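PDB 3RYS: adenosine deaminase 1 from Arthrobacter aurescens, which probably catalyses the zinc-dependent hydrolytic deamination of adenine to hypoxanthine, a step of purine salvage. Local coordinates for residues Gln241-Leu254 and Gly272-Gly286. Numbering follows the deposited sequence.
With ZN (zinc ion), chain C; ADE (adenine), chain D.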
# COMPACT_ATOMS: atom_id res chain seq x y z
N GLN A 241 -11.00 -6.11 15.78
CA GLN A 241 -9.57 -6.09 15.51
C GLN A 241 -9.30 -6.08 14.01
O GLN A 241 -8.36 -6.71 13.53
CB GLN A 241 -8.88 -7.30 16.15
CG GLN A 241 -8.44 -7.08 17.58
CD GLN A 241 -7.67 -5.78 17.74
OE1 GLN A 241 -8.26 -4.72 17.94
NE2 GLN A 241 -6.34 -5.86 17.66
N VAL A 242 -10.16 -5.38 13.27
CA VAL A 242 -9.96 -5.18 11.84
C VAL A 242 -8.66 -4.43 11.62
O VAL A 242 -8.48 -3.32 12.12
CB VAL A 242 -11.12 -4.37 11.22
CG1 VAL A 242 -10.96 -4.28 9.71
CG2 VAL A 242 -12.47 -4.99 11.58
N PRO A 243 -7.72 -5.05 10.89
CA PRO A 243 -6.46 -4.36 10.60
C PRO A 243 -6.70 -3.07 9.82
O PRO A 243 -7.46 -3.08 8.85
CB PRO A 243 -5.70 -5.36 9.72
CG PRO A 243 -6.32 -6.69 10.02
CD PRO A 243 -7.76 -6.40 10.32
N LEU A 244 -6.07 -1.99 10.27
CA LEU A 244 -6.12 -0.70 9.57
C LEU A 244 -4.73 -0.32 9.06
O LEU A 244 -3.81 -0.06 9.85
CB LEU A 244 -6.68 0.39 10.49
CG LEU A 244 -8.15 0.79 10.30
CD1 LEU A 244 -9.08 -0.42 10.35
CD2 LEU A 244 -8.57 1.84 11.32
N THR A 245 -4.57 -0.28 7.75
CA THR A 245 -3.27 0.04 7.17
C THR A 245 -3.05 1.55 7.02
O THR A 245 -3.22 2.12 5.95
CB THR A 245 -3.02 -0.73 5.85
OG1 THR A 245 -3.96 -0.33 4.86
CG2 THR A 245 -3.15 -2.23 6.09
N VAL A 246 -2.66 2.19 8.13
CA VAL A 246 -2.43 3.63 8.15
C VAL A 246 -1.17 4.05 7.39
O VAL A 246 -0.15 3.36 7.43
CB VAL A 246 -2.32 4.16 9.59
CG1 VAL A 246 -2.21 5.69 9.59
CG2 VAL A 246 -3.52 3.70 10.42
N CYS A 247 -1.26 5.18 6.70
CA CYS A 247 -0.13 5.72 5.94
C CYS A 247 0.09 7.18 6.31
O CYS A 247 -0.47 8.07 5.68
CB CYS A 247 -0.38 5.58 4.44
SG CYS A 247 -0.98 3.95 3.92
N PRO A 248 0.91 7.42 7.35
CA PRO A 248 1.11 8.75 7.95
C PRO A 248 1.53 9.84 6.97
O PRO A 248 0.83 10.84 6.84
CB PRO A 248 2.21 8.50 8.98
CG PRO A 248 2.06 7.03 9.33
CD PRO A 248 1.66 6.37 8.05
N LEU A 249 2.66 9.65 6.29
CA LEU A 249 3.15 10.64 5.34
C LEU A 249 2.19 10.83 4.17
O LEU A 249 2.02 11.95 3.67
CB LEU A 249 4.52 10.24 4.81
CG LEU A 249 5.65 10.22 5.84
CD1 LEU A 249 6.99 9.95 5.15
CD2 LEU A 249 5.69 11.54 6.60
N SER A 250 1.57 9.74 3.73
CA SER A 250 0.61 9.83 2.64
C SER A 250 -0.52 10.82 2.99
O SER A 250 -0.82 11.73 2.22
CB SER A 250 0.04 8.44 2.32
OG SER A 250 -0.94 8.52 1.31
N ASN A 251 -1.11 10.63 4.17
CA ASN A 251 -2.21 11.47 4.62
C ASN A 251 -1.82 12.95 4.73
O ASN A 251 -2.62 13.84 4.45
CB ASN A 251 -2.75 10.97 5.96
CG ASN A 251 -3.27 9.55 5.88
OD1 ASN A 251 -3.62 9.06 4.81
ND2 ASN A 251 -3.31 8.87 7.02
N VAL A 252 -0.58 13.20 5.14
CA VAL A 252 -0.10 14.57 5.26
C VAL A 252 0.09 15.19 3.88
O VAL A 252 -0.42 16.29 3.61
CB VAL A 252 1.23 14.66 6.05
CG1 VAL A 252 1.85 16.03 5.89
CG2 VAL A 252 0.99 14.36 7.52
N ARG A 253 0.79 14.49 2.99
CA ARG A 253 1.11 15.04 1.69
C ARG A 253 -0.11 15.16 0.77
O ARG A 253 -0.07 15.89 -0.22
CB ARG A 253 2.22 14.21 1.02
CG ARG A 253 3.60 14.49 1.58
CD ARG A 253 4.14 15.84 1.11
NE ARG A 253 4.27 15.89 -0.34
CZ ARG A 253 5.32 15.44 -1.03
NH1 ARG A 253 5.33 15.53 -2.35
NH2 ARG A 253 6.36 14.90 -0.40
N LEU A 254 -1.19 14.46 1.10
CA LEU A 254 -2.42 14.54 0.33
C LEU A 254 -3.41 15.48 1.00
O LEU A 254 -4.53 15.66 0.52
CB LEU A 254 -3.06 13.16 0.15
CG LEU A 254 -2.33 12.18 -0.77
CD1 LEU A 254 -3.23 11.00 -1.08
CD2 LEU A 254 -1.89 12.86 -2.05
N GLY A 272 -6.91 1.11 20.86
CA GLY A 272 -6.94 -0.31 20.55
C GLY A 272 -7.23 -0.69 19.11
O GLY A 272 -7.36 -1.87 18.80
N LEU A 273 -7.35 0.30 18.23
CA LEU A 273 -7.50 0.01 16.81
C LEU A 273 -6.28 -0.77 16.34
O LEU A 273 -5.15 -0.41 16.66
CB LEU A 273 -7.65 1.29 15.99
CG LEU A 273 -8.95 2.08 16.15
CD1 LEU A 273 -8.89 3.36 15.35
CD2 LEU A 273 -10.14 1.23 15.73
N ASN A 274 -6.51 -1.84 15.59
CA ASN A 274 -5.42 -2.69 15.11
C ASN A 274 -4.66 -2.07 13.94
O ASN A 274 -4.72 -2.56 12.81
CB ASN A 274 -5.97 -4.06 14.71
CG ASN A 274 -4.89 -5.01 14.27
OD1 ASN A 274 -3.73 -4.88 14.67
ND2 ASN A 274 -5.25 -5.98 13.44
N VAL A 275 -3.96 -0.97 14.21
CA VAL A 275 -3.32 -0.19 13.16
C VAL A 275 -1.86 -0.58 12.91
O VAL A 275 -1.18 -1.08 13.81
CB VAL A 275 -3.36 1.31 13.47
CG1 VAL A 275 -4.77 1.86 13.30
CG2 VAL A 275 -2.84 1.57 14.88
N CYS A 276 -1.40 -0.33 11.69
CA CYS A 276 0.00 -0.49 11.35
C CYS A 276 0.45 0.63 10.42
O CYS A 276 -0.37 1.36 9.86
CB CYS A 276 0.26 -1.86 10.71
SG CYS A 276 -0.56 -2.14 9.13
N VAL A 277 1.77 0.77 10.27
CA VAL A 277 2.37 1.87 9.53
C VAL A 277 2.81 1.43 8.13
O VAL A 277 3.49 0.41 7.98
CB VAL A 277 3.57 2.45 10.30
CG1 VAL A 277 4.24 3.55 9.51
CG2 VAL A 277 3.13 2.96 11.66
N ASN A 278 2.43 2.21 7.13
CA ASN A 278 2.73 1.90 5.73
C ASN A 278 3.15 3.15 4.96
O ASN A 278 2.80 4.27 5.34
CB ASN A 278 1.52 1.26 5.06
CG ASN A 278 0.99 0.05 5.83
OD1 ASN A 278 0.29 0.19 6.84
ND2 ASN A 278 1.32 -1.14 5.34
N SER A 279 3.90 2.98 3.88
CA SER A 279 4.39 4.13 3.12
C SER A 279 3.50 4.45 1.91
O SER A 279 3.59 5.54 1.34
CB SER A 279 5.86 3.96 2.71
OG SER A 279 6.04 2.90 1.80
N ASP A 280 2.66 3.48 1.53
CA ASP A 280 1.62 3.69 0.52
C ASP A 280 2.18 3.92 -0.89
O ASP A 280 2.21 3.01 -1.71
CB ASP A 280 0.69 4.83 0.94
CG ASP A 280 -0.56 4.90 0.08
OD1 ASP A 280 -1.22 5.96 0.08
OD2 ASP A 280 -0.89 3.90 -0.59
N ASP A 281 2.61 5.15 -1.16
CA ASP A 281 3.24 5.51 -2.43
C ASP A 281 4.57 6.23 -2.13
O ASP A 281 4.65 7.45 -2.18
CB ASP A 281 2.30 6.41 -3.25
CG ASP A 281 0.93 5.77 -3.49
OD1 ASP A 281 0.81 4.98 -4.45
OD2 ASP A 281 -0.04 6.08 -2.75
N PRO A 282 5.62 5.44 -1.83
CA PRO A 282 6.90 5.89 -1.27
C PRO A 282 7.65 6.94 -2.09
O PRO A 282 8.31 7.80 -1.51
CB PRO A 282 7.73 4.60 -1.23
CG PRO A 282 6.76 3.50 -1.32
CD PRO A 282 5.62 4.00 -2.12
N ALA A 283 7.58 6.86 -3.41
CA ALA A 283 8.35 7.77 -4.26
C ALA A 283 7.62 9.10 -4.47
O ALA A 283 8.16 10.02 -5.08
CB ALA A 283 8.69 7.12 -5.59
N TYR A 284 6.40 9.19 -3.95
CA TYR A 284 5.59 10.40 -4.10
C TYR A 284 5.43 11.19 -2.80
O TYR A 284 5.17 12.40 -2.82
CB TYR A 284 4.21 10.05 -4.66
CG TYR A 284 4.22 9.65 -6.11
CD1 TYR A 284 4.58 8.37 -6.49
CD2 TYR A 284 3.88 10.57 -7.10
CE1 TYR A 284 4.59 8.00 -7.83
CE2 TYR A 284 3.90 10.21 -8.43
CZ TYR A 284 4.25 8.92 -8.79
OH TYR A 284 4.27 8.56 -10.12
N PHE A 285 5.58 10.51 -1.67
CA PHE A 285 5.32 11.13 -0.37
C PHE A 285 6.61 11.29 0.43
O PHE A 285 6.58 11.56 1.63
CB PHE A 285 4.26 10.34 0.41
CG PHE A 285 2.99 10.11 -0.37
CD1 PHE A 285 2.44 11.13 -1.14
CD2 PHE A 285 2.35 8.89 -0.32
CE1 PHE A 285 1.26 10.92 -1.85
CE2 PHE A 285 1.17 8.67 -1.03
CZ PHE A 285 0.63 9.69 -1.80
N GLY A 286 7.74 11.11 -0.25
CA GLY A 286 9.05 11.40 0.31
C GLY A 286 9.52 10.49 1.43
O GLY A 286 10.11 10.96 2.41
ZN ZN C . -3.13 3.65 -0.99
N9 ADE D . -3.89 4.86 -5.63
C8 ADE D . -2.59 4.77 -5.22
N7 ADE D . -2.39 5.12 -3.97
C5 ADE D . -3.65 5.48 -3.53
C6 ADE D . -4.13 5.95 -2.28
N6 ADE D . -3.33 6.15 -1.22
N1 ADE D . -5.45 6.21 -2.17
C2 ADE D . -6.24 6.01 -3.24
N3 ADE D . -5.91 5.57 -4.46
C4 ADE D . -4.59 5.32 -4.53
O HOH W 1 -9.31 -2.52 14.70
O HOH W 2 2.55 6.94 4.16
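Asn274 meets the start of 241-254 with its side-chain amide: ND2 donates to Gln241 O at 3.2 Å, arriving from above the carbonyl plane. With CG anti to the backbone N (chi1 -177°), the amide runs back past the ring of Pro243. A water joins the two backbones here, donating to Val242 O and accepting from Asn274 N. Val275 follows on the parallel strand pair, where Leu244 N donates to Asn274 O and Cys276 N to Leu244 O. Val275 CG1 fits against Leu244 CB and lies 3.6 Å from Val246 CG2. Cys276 lies on the other face of the sheet, its SG 4.0 Å from Thr245 CG2; the next two bonds, from Val246 N to Cys276 O and from Asn278 N to Val246 O, are weak, being bent. These are the last two strands of the adenosine deaminase TIM barrel, and the loops beyond their C-terminal ends lead into the active site. There Asp280 OD2 binds zinc at 2.3 Å, alongside His19, His21 and His199. The other oxygen of Asp280, OD1, takes a hydrogen bond from Ser250 OG at 2.9 Å on its anti lone pair, so the short helix 248-253 steadies the carboxylate from the second shell. The CB of Asp280 rests on Cys247 SG. Asp281 turns to the substrate, its OD2 lying 2.8 Å from adenine N7. Tyr284 O lies over one face of the Arg253 guanidinium, whose NH1 is hydrogen-bonded to Tyr54 O. Phe285 then brings the chain back to the helix: Ser250 CA sits over one ring face, a CH-pi contact 3.9 Å from the centroid, while Leu254 CD2 packs near CE1. Cut back to an alanine, position 285 would probably leave a gap beside Ser250 and Leu254, and the serine would lose the ring that walls in its hydroxyl.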